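Local coordinates for Non-ribosomal peptide synthetase (Streptomyces halstedii, PDB 3WV4), which is a non-ribosomal peptide synthetase, here its N-terminal part, of the AMP-binding enzyme family of the ANL clan, at residues S84-G89 with E176-A181; R144-E149 with D155-V160; N226-Y231 with M351-E356; G429-D432 with F436-F439. One frame throughout, in Å; residues are numbered along the deposited sequence.

Contact 1 (S84-G89 with E176-A181); sequences SAWLDG and ERLRDA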
loop_
_atom_site.group_PDB
_atom_site.type_symbol
_atom_site.label_atom_id
_atom_site.label_comp_id
_atom_site.label_asym_id
_atom_site.label_seq_id
_atom_site.Cartn_x
_atom_site.Cartn_y
_atom_site.Cartn_z
ATOM N N SER A 84 13.687 -12.136 9.002
ATOM C CA SER A 84 13.090 -13.457 8.953
ATOM C C SER A 84 13.752 -14.414 10.014
ATOM O O SER A 84 13.059 -15.175 10.693
ATOM C CB SER A 84 13.194 -14.055 7.554
ATOM O OG SER A 84 12.468 -13.298 6.592
ATOM N N ALA A 85 15.081 -14.367 10.165
ATOM C CA ALA A 85 15.753 -15.242 11.132
ATOM C C ALA A 85 15.339 -14.888 12.532
ATOM O O ALA A 85 15.200 -15.744 13.369
ATOM C CB ALA A 85 17.249 -15.127 11.013
ATOM N N TRP A 86 15.082 -13.611 12.775
ATOM C CA TRP A 86 14.562 -13.212 14.044
ATOM C C TRP A 86 13.194 -13.805 14.287
ATOM O O TRP A 86 12.896 -14.222 15.396
ATOM C CB TRP A 86 14.474 -11.687 14.083
ATOM C CG TRP A 86 14.134 -11.122 15.368
ATOM C CD1 TRP A 86 14.997 -10.769 16.352
ATOM C CD2 TRP A 86 12.831 -10.726 15.798
ATOM N NE1 TRP A 86 14.301 -10.216 17.417
ATOM C CE2 TRP A 86 12.970 -10.183 17.116
ATOM C CE3 TRP A 86 11.546 -10.833 15.240
ATOM C CZ2 TRP A 86 11.890 -9.705 17.845
ATOM C CZ3 TRP A 86 10.461 -10.341 15.966
ATOM C CH2 TRP A 86 10.633 -9.815 17.269
ATOM N N LEU A 87 12.313 -13.768 13.283
ATOM C CA LEU A 87 11.031 -14.418 13.446
ATOM C C LEU A 87 11.237 -15.889 13.775
ATOM O O LEU A 87 10.641 -16.406 14.703
ATOM C CB LEU A 87 10.179 -14.287 12.178
ATOM C CG LEU A 87 9.681 -12.864 11.893
ATOM C CD1 LEU A 87 8.935 -12.804 10.576
ATOM C CD2 LEU A 87 8.798 -12.370 13.021
ATOM N N ASP A 88 12.083 -16.559 13.012
ATOM C CA ASP A 88 12.363 -17.966 13.237
ATOM C C ASP A 88 12.839 -18.178 14.684
ATOM O O ASP A 88 12.410 -19.107 15.360
ATOM C CB ASP A 88 13.430 -18.453 12.252
ATOM C CG ASP A 88 12.937 -18.508 10.803
ATOM O OD1 ASP A 88 11.717 -18.687 10.622
ATOM O OD2 ASP A 88 13.794 -18.386 9.870
ATOM N N GLY A 89 13.710 -17.292 15.146
ATOM C CA GLY A 89 14.279 -17.357 16.507
ATOM C C GLY A 89 13.218 -17.240 17.563
ATOM O O GLY A 89 13.311 -17.854 18.606
ATOM N N GLU A 176 20.785 -6.946 13.346
ATOM C CA GLU A 176 22.110 -6.632 12.785
ATOM C C GLU A 176 23.127 -7.769 13.009
ATOM O O GLU A 176 23.889 -8.125 12.088
ATOM C CB GLU A 176 22.613 -5.303 13.352
ATOM C CG GLU A 176 21.826 -4.152 12.761
ATOM C CD GLU A 176 22.233 -2.792 13.272
ATOM O OE1 GLU A 176 22.521 -2.652 14.491
ATOM O OE2 GLU A 176 22.190 -1.847 12.453
ATOM N N ARG A 177 23.118 -8.353 14.197
ATOM C CA ARG A 177 23.994 -9.484 14.460
ATOM C C ARG A 177 23.658 -10.591 13.499
ATOM O O ARG A 177 24.520 -11.209 12.912
ATOM C CB ARG A 177 23.800 -10.010 15.857
ATOM C CG ARG A 177 24.358 -9.161 16.983
ATOM C CD ARG A 177 24.254 -9.937 18.330
ATOM N NE ARG A 177 22.869 -10.447 18.610
ATOM C CZ ARG A 177 22.406 -11.673 18.269
ATOM N NH1 ARG A 177 23.187 -12.568 17.654
ATOM N NH2 ARG A 177 21.151 -12.013 18.519
ATOM N N LEU A 178 22.358 -10.820 13.329
ATOM C CA LEU A 178 21.889 -11.866 12.451
ATOM C C LEU A 178 22.271 -11.563 11.042
ATOM O O LEU A 178 22.603 -12.459 10.277
ATOM C CB LEU A 178 20.394 -11.996 12.545
ATOM C CG LEU A 178 19.938 -12.668 13.848
ATOM C CD1 LEU A 178 18.449 -12.441 14.123
ATOM C CD2 LEU A 178 20.282 -14.153 13.815
ATOM N N ARG A 179 22.205 -10.287 10.679
ATOM C CA ARG A 179 22.610 -9.874 9.342
ATOM C C ARG A 179 24.072 -10.196 9.082
ATOM O O ARG A 179 24.426 -10.699 8.022
ATOM C CB ARG A 179 22.400 -8.381 9.187
ATOM C CG ARG A 179 22.658 -7.824 7.805
ATOM C CD ARG A 179 22.878 -6.326 7.910
ATOM N NE ARG A 179 23.997 -6.014 8.808
ATOM C CZ ARG A 179 24.132 -4.899 9.529
ATOM N NH1 ARG A 179 23.203 -3.948 9.506
ATOM N NH2 ARG A 179 25.214 -4.723 10.281
ATOM N N ASP A 180 24.903 -9.898 10.068
ATOM C CA ASP A 180 26.339 -10.045 9.959
ATOM C C ASP A 180 26.713 -11.508 9.804
ATOM O O ASP A 180 27.572 -11.851 8.995
ATOM C CB ASP A 180 27.011 -9.397 11.156
ATOM C CG ASP A 180 26.910 -7.894 11.107
ATOM O OD1 ASP A 180 26.522 -7.347 10.047
ATOM O OD2 ASP A 180 27.174 -7.249 12.127
ATOM N N ALA A 181 26.013 -12.360 10.534
ATOM C CA ALA A 181 26.120 -13.813 10.377
ATOM C C ALA A 181 25.521 -14.397 9.084
ATOM O O ALA A 181 25.600 -15.596 8.860
ATOM C CB ALA A 181 25.488 -14.480 11.582
#
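L178 reaches from helix 168-180 across to A85 and W86 on helix 73-89. It is the residue of 176-181 that does the touching. Its CB starts toward the facing helix, and L178 CB comes no nearer than 4.7 Å to A85 CB. CG is turned beside its own backbone N and anti to the carbonyl carbon (chi1 -74°). This extends the two methyls toward the other helix. CD2 meets the methyl of A85, with L178 CD2 and A85 CB 4.2 Å apart. CD1 lies against the start of W86. L178 CD1 is 3.8 Å from W86 N and 4.0 Å from W86 CB. L178 CD1 lies at the edge of the indole, near its plane. The W86 ring meets F83 at a shallow angle and forms an edge-to-face pair with Y166. The indole also touches L171 and D174 of helix 168-180, and A183 touches both A85 and L178. R179 forms a salt bridge with D180 and also touches H79 and A82 of helix 73-89. R179 NE and NH2 both bond D180 OD1 from one face of the carboxylate, at 3.1 and 2.9 Å. No hydrogen bond crosses between 84-89 and 176-181, so this contact is van der Waals packing and probably sets little direction.

Contact 2 (R144-E149 with D155-V160); sequences RLVIAE and DRLRDV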
loop_
_atom_site.group_PDB
_atom_site.type_symbol
_atom_site.label_atom_id
_atom_site.label_comp_id
_atom_site.label_asym_id
_atom_site.label_seq_id
_atom_site.Cartn_x
_atom_site.Cartn_y
_atom_site.Cartn_z
ATOM N N ARG A 144 1.157 -12.981 17.517
ATOM C CA ARG A 144 2.105 -13.701 18.310
ATOM C C ARG A 144 2.892 -12.665 19.113
ATOM O O ARG A 144 3.276 -12.905 20.247
ATOM C CB ARG A 144 2.978 -14.425 17.304
ATOM C CG ARG A 144 3.846 -15.497 17.812
ATOM C CD ARG A 144 3.129 -16.801 18.088
ATOM N NE ARG A 144 4.184 -17.797 18.313
ATOM C CZ ARG A 144 4.131 -18.744 19.232
ATOM N NH1 ARG A 144 3.061 -18.862 20.014
ATOM N NH2 ARG A 144 5.157 -19.574 19.377
ATOM N N LEU A 145 3.083 -11.476 18.538
ATOM C CA LEU A 145 3.896 -10.423 19.140
ATOM C C LEU A 145 3.644 -9.087 18.491
ATOM O O LEU A 145 2.851 -8.962 17.559
ATOM C CB LEU A 145 5.369 -10.761 19.100
ATOM C CG LEU A 145 6.046 -11.049 17.759
ATOM C CD1 LEU A 145 6.452 -9.756 17.077
ATOM C CD2 LEU A 145 7.280 -11.907 18.005
ATOM N N VAL A 146 4.231 -8.070 19.080
ATOM C CA VAL A 146 3.927 -6.723 18.710
ATOM C C VAL A 146 5.214 -5.959 18.623
ATOM O O VAL A 146 6.070 -6.067 19.523
ATOM C CB VAL A 146 3.027 -6.031 19.755
ATOM C CG1 VAL A 146 2.843 -4.555 19.427
ATOM C CG2 VAL A 146 1.676 -6.736 19.870
ATOM N N ILE A 147 5.356 -5.167 17.564
ATOM C CA ILE A 147 6.543 -4.348 17.419
ATOM C C ILE A 147 6.177 -2.885 17.505
ATOM O O ILE A 147 5.305 -2.417 16.745
ATOM C CB ILE A 147 7.244 -4.668 16.095
ATOM C CG1 ILE A 147 7.762 -6.097 16.177
ATOM C CG2 ILE A 147 8.386 -3.687 15.848
ATOM C CD1 ILE A 147 8.080 -6.708 14.869
ATOM N N ALA A 148 6.872 -2.159 18.380
ATOM C CA ALA A 148 6.601 -0.747 18.672
ATOM C C ALA A 148 7.766 0.110 18.218
ATOM O O ALA A 148 8.877 -0.375 18.019
ATOM C CB ALA A 148 6.394 -0.558 20.184
ATOM N N GLU A 149 7.522 1.398 18.178
ATOM C CA GLU A 149 8.449 2.369 17.690
ATOM C C GLU A 149 9.617 2.689 18.660
ATOM O O GLU A 149 10.672 3.090 18.233
ATOM C CB GLU A 149 7.657 3.657 17.397
ATOM C CG GLU A 149 8.500 4.844 16.954
ATOM C CD GLU A 149 7.660 6.044 16.620
ATOM O OE1 GLU A 149 8.163 6.901 15.874
ATOM O OE2 GLU A 149 6.503 6.105 17.069
ATOM N N ASP A 155 5.689 0.647 26.052
ATOM C CA ASP A 155 5.001 0.631 27.376
ATOM C C ASP A 155 3.508 0.897 27.208
ATOM O O ASP A 155 2.691 0.205 27.805
ATOM C CB ASP A 155 5.607 1.615 28.371
ATOM C CG ASP A 155 6.986 1.167 28.849
ATOM O OD1 ASP A 155 7.192 -0.061 29.061
ATOM O OD2 ASP A 155 7.864 2.039 28.993
ATOM N N ARG A 156 3.148 1.866 26.379
ATOM C CA ARG A 156 1.732 2.073 26.097
ATOM C C ARG A 156 1.077 0.787 25.565
ATOM O O ARG A 156 -0.017 0.411 26.004
ATOM C CB ARG A 156 1.524 3.266 25.177
ATOM C CG ARG A 156 1.833 4.603 25.860
ATOM C CD ARG A 156 1.274 5.801 25.083
ATOM N NE ARG A 156 1.473 5.699 23.622
ATOM C CZ ARG A 156 2.562 6.095 22.945
ATOM N NH1 ARG A 156 3.600 6.657 23.568
ATOM N NH2 ARG A 156 2.616 5.922 21.622
ATOM N N LEU A 157 1.763 0.066 24.679
ATOM C CA LEU A 157 1.190 -1.169 24.141
ATOM C C LEU A 157 1.051 -2.271 25.153
ATOM O O LEU A 157 0.124 -3.066 25.042
ATOM C CB LEU A 157 1.973 -1.691 22.920
ATOM C CG LEU A 157 1.647 -1.055 21.567
ATOM C CD1 LEU A 157 1.309 0.422 21.651
ATOM C CD2 LEU A 157 2.795 -1.285 20.595
ATOM N N ARG A 158 1.956 -2.327 26.130
ATOM C CA ARG A 158 1.870 -3.339 27.187
ATOM C C ARG A 158 0.659 -3.126 28.099
ATOM O O ARG A 158 0.174 -4.065 28.694
ATOM C CB ARG A 158 3.163 -3.419 28.028
ATOM C CG ARG A 158 4.316 -4.140 27.330
ATOM C CD ARG A 158 5.684 -3.802 27.931
ATOM N NE ARG A 158 6.781 -4.278 27.079
ATOM C CZ ARG A 158 7.867 -3.574 26.758
ATOM N NH1 ARG A 158 8.056 -2.335 27.200
ATOM N NH2 ARG A 158 8.772 -4.096 25.962
ATOM N N ASP A 159 0.156 -1.913 28.203
ATOM C CA ASP A 159 -1.073 -1.686 28.982
ATOM C C ASP A 159 -2.270 -2.381 28.305
ATOM O O ASP A 159 -3.262 -2.704 28.972
ATOM C CB ASP A 159 -1.411 -0.188 29.125
ATOM C CG ASP A 159 -0.290 0.631 29.779
ATOM O OD1 ASP A 159 0.459 0.087 30.627
ATOM O OD2 ASP A 159 -0.164 1.834 29.428
ATOM N N VAL A 160 -2.174 -2.633 26.989
ATOM C CA VAL A 160 -3.353 -3.068 26.251
ATOM C C VAL A 160 -3.273 -4.485 25.742
ATOM O O VAL A 160 -4.222 -4.962 25.166
ATOM C CB VAL A 160 -3.735 -2.099 25.111
ATOM C CG1 VAL A 160 -3.801 -0.666 25.612
ATOM C CG2 VAL A 160 -2.778 -2.206 23.923
#
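V146 and A148 both turn their side chains from strand 145-148 toward L157 on helix 151-160. They are two residues apart, so they lie on the same face of the strand. I147, between them, points away from the helix. One methyl does all the touching on the helix side. L157 CD2 meets V146 CG1 at 3.5 Å, closer than carbons usually pack. The same L157 CD2 is 3.7 Å from A148 CB, so it bears on both strand residues. The valine and leucine side chains cross at a slant. V146 CG1 lies anti to the backbone N (chi1 174°), which brings this methyl against the leucine. No hydrogen bond spans the segments here, and all three residues are buried.

The solvent side of the helix is different. D155, R156, R158 and D159 are exposed there. R158 NH1 bonds D155 OD1 at 3.1 Å, approaching from above the carboxylate plane while the oxygen stays in the guanidinium plane. R158 NH2 also donates to V165 O, so this arginine fastens the helix to the next strand.

Strand 145-148, helix 151-160 and strand 165-167 form a beta-alpha-beta crossover. Strand 145-148 lies between strands 97-101 and 165-167 of a parallel sheet. L157 also packs on Q101 and V165 of those strands, and V160 leans on helix 131-141.

Contact 3 (N226-Y231 with M351-E356); sequences NAVLGY and MPPHLE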
loop_
_atom_site.group_PDB
_atom_site.type_symbol
_atom_site.label_atom_id
_atom_site.label_comp_id
_atom_site.label_asym_id
_atom_site.label_seq_id
_atom_site.Cartn_x
_atom_site.Cartn_y
_atom_site.Cartn_z
ATOM N N ASN A 226 0.560 -0.806 -11.898
ATOM C CA ASN A 226 1.780 -0.368 -12.555
ATOM C C ASN A 226 1.704 -0.488 -14.060
ATOM O O ASN A 226 2.261 0.363 -14.755
ATOM C CB ASN A 226 3.039 -1.078 -12.109
ATOM C CG ASN A 226 4.253 -0.267 -12.505
ATOM O OD1 ASN A 226 4.236 0.960 -12.469
ATOM N ND2 ASN A 226 5.214 -0.908 -13.027
ATOM N N ALA A 227 0.925 -1.441 -14.570
ATOM C CA ALA A 227 0.712 -1.518 -16.055
ATOM C C ALA A 227 0.051 -0.233 -16.535
ATOM O O ALA A 227 0.218 0.170 -17.672
ATOM C CB ALA A 227 -0.171 -2.697 -16.395
ATOM N N VAL A 228 -0.763 0.404 -15.694
ATOM C CA VAL A 228 -1.390 1.689 -16.090
ATOM C C VAL A 228 -0.468 2.906 -15.806
ATOM O O VAL A 228 -0.327 3.774 -16.622
ATOM C CB VAL A 228 -2.776 1.950 -15.441
ATOM C CG1 VAL A 228 -3.455 3.114 -16.122
ATOM C CG2 VAL A 228 -3.686 0.775 -15.517
ATOM N N LEU A 229 0.201 2.937 -14.662
ATOM C CA LEU A 229 0.934 4.103 -14.233
ATOM C C LEU A 229 2.358 4.145 -14.737
ATOM O O LEU A 229 2.891 5.209 -14.949
ATOM C CB LEU A 229 0.989 4.161 -12.702
ATOM C CG LEU A 229 -0.337 4.390 -11.953
ATOM C CD1 LEU A 229 -0.130 4.555 -10.428
ATOM C CD2 LEU A 229 -1.085 5.593 -12.543
ATOM N N GLY A 230 2.989 2.994 -14.888
ATOM C CA GLY A 230 4.296 2.900 -15.589
ATOM C C GLY A 230 5.445 3.399 -14.764
ATOM O O GLY A 230 6.239 4.174 -15.256
ATOM N N TYR A 231 5.504 3.054 -13.477
ATOM C CA TYR A 231 6.732 3.342 -12.714
ATOM C C TYR A 231 7.855 2.552 -13.379
ATOM O O TYR A 231 7.603 1.526 -13.959
ATOM C CB TYR A 231 6.673 2.913 -11.249
ATOM C CG TYR A 231 5.831 3.760 -10.314
ATOM C CD1 TYR A 231 4.447 3.729 -10.409
ATOM C CD2 TYR A 231 6.378 4.474 -9.254
ATOM C CE1 TYR A 231 3.643 4.398 -9.536
ATOM C CE2 TYR A 231 5.537 5.196 -8.350
ATOM C CZ TYR A 231 4.163 5.127 -8.488
ATOM O OH TYR A 231 3.222 5.856 -7.646
ATOM N N MET A 351 -7.562 6.341 -14.333
ATOM C CA MET A 351 -7.619 7.072 -15.548
ATOM C C MET A 351 -6.237 7.032 -16.124
ATOM O O MET A 351 -5.268 7.476 -15.506
ATOM C CB MET A 351 -7.966 8.525 -15.336
ATOM C CG MET A 351 -8.245 9.261 -16.638
ATOM S SD MET A 351 -9.644 8.519 -17.601
ATOM C CE MET A 351 -11.023 9.455 -17.099
ATOM N N PRO A 352 -6.133 6.549 -17.353
ATOM C CA PRO A 352 -4.787 6.505 -17.906
ATOM C C PRO A 352 -4.148 7.893 -18.017
ATOM O O PRO A 352 -4.815 8.804 -18.482
ATOM C CB PRO A 352 -5.011 5.906 -19.307
ATOM C CG PRO A 352 -6.187 5.024 -19.161
ATOM C CD PRO A 352 -7.086 5.707 -18.118
ATOM N N PRO A 353 -2.839 8.019 -17.675
ATOM C CA PRO A 353 -2.127 9.300 -17.678
ATOM C C PRO A 353 -2.295 10.093 -18.930
ATOM O O PRO A 353 -2.519 11.332 -18.856
ATOM C CB PRO A 353 -0.674 8.889 -17.476
ATOM C CG PRO A 353 -0.783 7.774 -16.556
ATOM C CD PRO A 353 -2.050 6.997 -16.973
ATOM N N HIS A 354 -2.167 9.427 -20.082
ATOM C CA HIS A 354 -2.319 10.103 -21.351
ATOM C C HIS A 354 -3.732 10.706 -21.493
ATOM O O HIS A 354 -3.916 11.577 -22.351
ATOM C CB HIS A 354 -1.866 9.209 -22.582
ATOM C CG HIS A 354 -2.869 8.172 -23.019
ATOM N ND1 HIS A 354 -3.072 6.997 -22.339
ATOM C CD2 HIS A 354 -3.717 8.140 -24.074
ATOM C CE1 HIS A 354 -4.034 6.301 -22.907
ATOM N NE2 HIS A 354 -4.434 6.963 -23.982
ATOM N N LEU A 355 -4.720 10.254 -20.703
ATOM C CA LEU A 355 -6.110 10.790 -20.825
ATOM C C LEU A 355 -6.493 11.739 -19.687
ATOM O O LEU A 355 -7.704 11.953 -19.448
ATOM C CB LEU A 355 -7.149 9.642 -20.912
ATOM C CG LEU A 355 -6.941 8.560 -22.008
ATOM C CD1 LEU A 355 -7.984 7.455 -21.910
ATOM C CD2 LEU A 355 -6.971 9.166 -23.391
ATOM N N GLU A 356 -5.488 12.295 -19.000
ATOM C CA GLU A 356 -5.676 13.096 -17.792
ATOM C C GLU A 356 -6.596 14.320 -18.002
ATOM O O GLU A 356 -7.303 14.688 -17.049
ATOM C CB GLU A 356 -4.330 13.556 -17.185
ATOM C CG GLU A 356 -3.565 14.501 -18.086
ATOM C CD GLU A 356 -2.418 15.215 -17.388
ATOM O OE1 GLU A 356 -2.508 15.710 -16.223
ATOM O OE2 GLU A 356 -1.407 15.356 -18.067
#
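N226 OD1 takes the backbone N-H of Y231 at 2.6 Å, at the C-terminal end of helix 215-229, whose residue V228 packs on P352 and P353. The donor lies in the amide carbonyl plane, on a lone pair, though the bond is bent (139° at the hydrogen). The chain turns away at G230, whose phi is positive. G230 N still bonds N226 O, at 2.7 Å.

No hydrogen bond crosses the contact, which is mainly apolar. V228 CG1 approaches P352 CA at 4.1 Å and P353 CD at 4.2 Å. The P353 ring also lies beside the last helical turn, with P353 CD 3.7 Å from V228 O. P352 leads into a short 3-10 segment that begins at P353, held by L355 N to P352 O at 2.7 Å and E356 N to P353 O at 3.1 Å.

E356 OE1 is bound by R328 NH2 and V336 N. L229 and P353 both touch M311 of strand 311-314. L229 reaches V337 and P353 touches Q335, both on strand 335-340, while N226 and Y231 lean on helix 246-258. Segment 351-356 belongs to the loop between strands 349-350 and 362-366, and it faces the end of helix 215-229.

Contact 4 (G429-D432 with F436-F439); sequences GHLD and FLYF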
loop_
_atom_site.group_PDB
_atom_site.type_symbol
_atom_site.label_atom_id
_atom_site.label_comp_id
_atom_site.label_asym_id
_atom_site.label_seq_id
_atom_site.Cartn_x
_atom_site.Cartn_y
_atom_site.Cartn_z
ATOM N N GLY A 429 -22.859 4.120 -9.374
ATOM C CA GLY A 429 -22.384 4.885 -10.530
ATOM C C GLY A 429 -22.697 4.169 -11.833
ATOM O O GLY A 429 -23.534 3.246 -11.874
ATOM N N HIS A 430 -22.034 4.596 -12.898
ATOM C CA HIS A 430 -22.348 4.070 -14.206
ATOM C C HIS A 430 -21.097 4.013 -15.082
ATOM O O HIS A 430 -20.133 4.727 -14.835
ATOM C CB HIS A 430 -23.470 4.928 -14.857
ATOM C CG HIS A 430 -23.047 6.318 -15.220
ATOM N ND1 HIS A 430 -23.164 7.382 -14.358
ATOM C CD2 HIS A 430 -22.535 6.823 -16.365
ATOM C CE1 HIS A 430 -22.735 8.485 -14.957
ATOM N NE2 HIS A 430 -22.323 8.165 -16.166
ATOM N N LEU A 431 -21.171 3.217 -16.149
ATOM C CA LEU A 431 -20.106 3.121 -17.171
ATOM C C LEU A 431 -20.609 3.680 -18.471
ATOM O O LEU A 431 -21.802 3.605 -18.754
ATOM C CB LEU A 431 -19.756 1.685 -17.424
ATOM C CG LEU A 431 -19.143 0.938 -16.288
ATOM C CD1 LEU A 431 -19.077 -0.517 -16.695
ATOM C CD2 LEU A 431 -17.769 1.458 -15.955
ATOM N N ASP A 432 -19.744 4.298 -19.248
ATOM C CA ASP A 432 -20.142 4.693 -20.614
ATOM C C ASP A 432 -19.839 3.537 -21.526
ATOM O O ASP A 432 -19.378 2.458 -21.086
ATOM C CB ASP A 432 -19.564 6.037 -21.067
ATOM C CG ASP A 432 -18.015 6.092 -21.037
ATOM O OD1 ASP A 432 -17.365 5.041 -21.199
ATOM O OD2 ASP A 432 -17.482 7.211 -20.896
ATOM N N PHE A 436 -15.547 3.516 -19.226
ATOM C CA PHE A 436 -15.096 4.420 -18.190
ATOM C C PHE A 436 -16.079 4.472 -17.023
ATOM O O PHE A 436 -17.315 4.394 -17.197
ATOM C CB PHE A 436 -14.959 5.806 -18.753
ATOM C CG PHE A 436 -13.742 5.987 -19.622
ATOM C CD1 PHE A 436 -12.553 6.423 -19.078
ATOM C CD2 PHE A 436 -13.833 5.791 -20.983
ATOM C CE1 PHE A 436 -11.434 6.583 -19.877
ATOM C CE2 PHE A 436 -12.712 5.936 -21.785
ATOM C CZ PHE A 436 -11.501 6.357 -21.224
ATOM N N LEU A 437 -15.543 4.663 -15.840
ATOM C CA LEU A 437 -16.384 4.675 -14.640
ATOM C C LEU A 437 -16.703 6.075 -14.184
ATOM O O LEU A 437 -15.873 6.981 -14.266
ATOM C CB LEU A 437 -15.717 3.881 -13.531
ATOM C CG LEU A 437 -16.423 3.817 -12.157
ATOM C CD1 LEU A 437 -17.796 3.167 -12.213
ATOM C CD2 LEU A 437 -15.508 3.079 -11.208
ATOM N N TYR A 438 -17.953 6.238 -13.744
ATOM C CA TYR A 438 -18.464 7.504 -13.213
ATOM C C TYR A 438 -19.260 7.244 -11.940
ATOM O O TYR A 438 -19.907 6.189 -11.786
ATOM C CB TYR A 438 -19.407 8.148 -14.224
ATOM C CG TYR A 438 -18.763 8.491 -15.540
ATOM C CD1 TYR A 438 -18.245 9.758 -15.776
ATOM C CD2 TYR A 438 -18.682 7.538 -16.566
ATOM C CE1 TYR A 438 -17.663 10.078 -16.967
ATOM C CE2 TYR A 438 -18.082 7.853 -17.764
ATOM C CZ TYR A 438 -17.562 9.120 -17.931
ATOM O OH TYR A 438 -17.022 9.419 -19.104
ATOM N N PHE A 439 -19.266 8.218 -11.052
ATOM C CA PHE A 439 -20.185 8.202 -9.895
ATOM C C PHE A 439 -21.606 8.687 -10.161
ATOM O O PHE A 439 -21.839 9.472 -11.084
ATOM C CB PHE A 439 -19.561 8.984 -8.739
ATOM C CG PHE A 439 -18.366 8.309 -8.178
ATOM C CD1 PHE A 439 -18.384 6.946 -7.974
ATOM C CD2 PHE A 439 -17.242 9.030 -7.832
ATOM C CE1 PHE A 439 -17.285 6.309 -7.438
ATOM C CE2 PHE A 439 -16.142 8.401 -7.290
ATOM C CZ PHE A 439 -16.159 7.036 -7.104
#
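H430 and Y438 set their rings nearly parallel, with planes 7° apart, but slid so far that they barely overlap. The centroids are 5.0 Å apart. What lies over the imidazole face is Y438 CB, a CH-pi contact 3.6 Å from the H430 ring centroid. H430 ND1 is bonded to G440 O, which helps fix the ring's rotation. Further along, D432 crosses Y438 at a slant, its carboxylate 67° from the phenol plane. Y438 OH donates to D432 OD2 at 2.9 Å, on the anti side of the carboxylate. These residues belong to an antiparallel beta hairpin of strands 427-431 and 437-439. H430 and Y438 form a hydrogen-bonded pair, with H430 N to Y438 O and Y438 N to H430 O both at 2.9 Å. D432 lies in the turn region. Its CG sits between the backbone N and the carbonyl carbon (chi1 58°), which brings D432 OD1 back to F436 N at 3.1 Å. D432 N in turn bonds F436 O. The D432 and F436 side chains run side by side, with OD1 at the edge of the phenyl ring. On the face of the sheet away from H430 and Y438, L431 CD2 packs on L437 CB at 4.0 Å.

How the contacts relate
The four contacts fall into two pairs on opposite sides of the chain's centre. Contacts 1 and 2 belong together. The chain between the segments of contact 1 includes all of contact 2, and the two touch where W86 CH2 meets L145 CD2 at 4.0 Å. Contacts 3 and 4 follow later in the chain and also touch. F436 of contact 4 packs on the loop of contact 3, with its CE1 3.5 Å from M351 SD and its CZ 3.7 Å from L355 CD1. The pairs are far apart: the centres of contacts 2 and 3 are about 40 Å from each other, and those of contacts 1 and 4 about 50 Å.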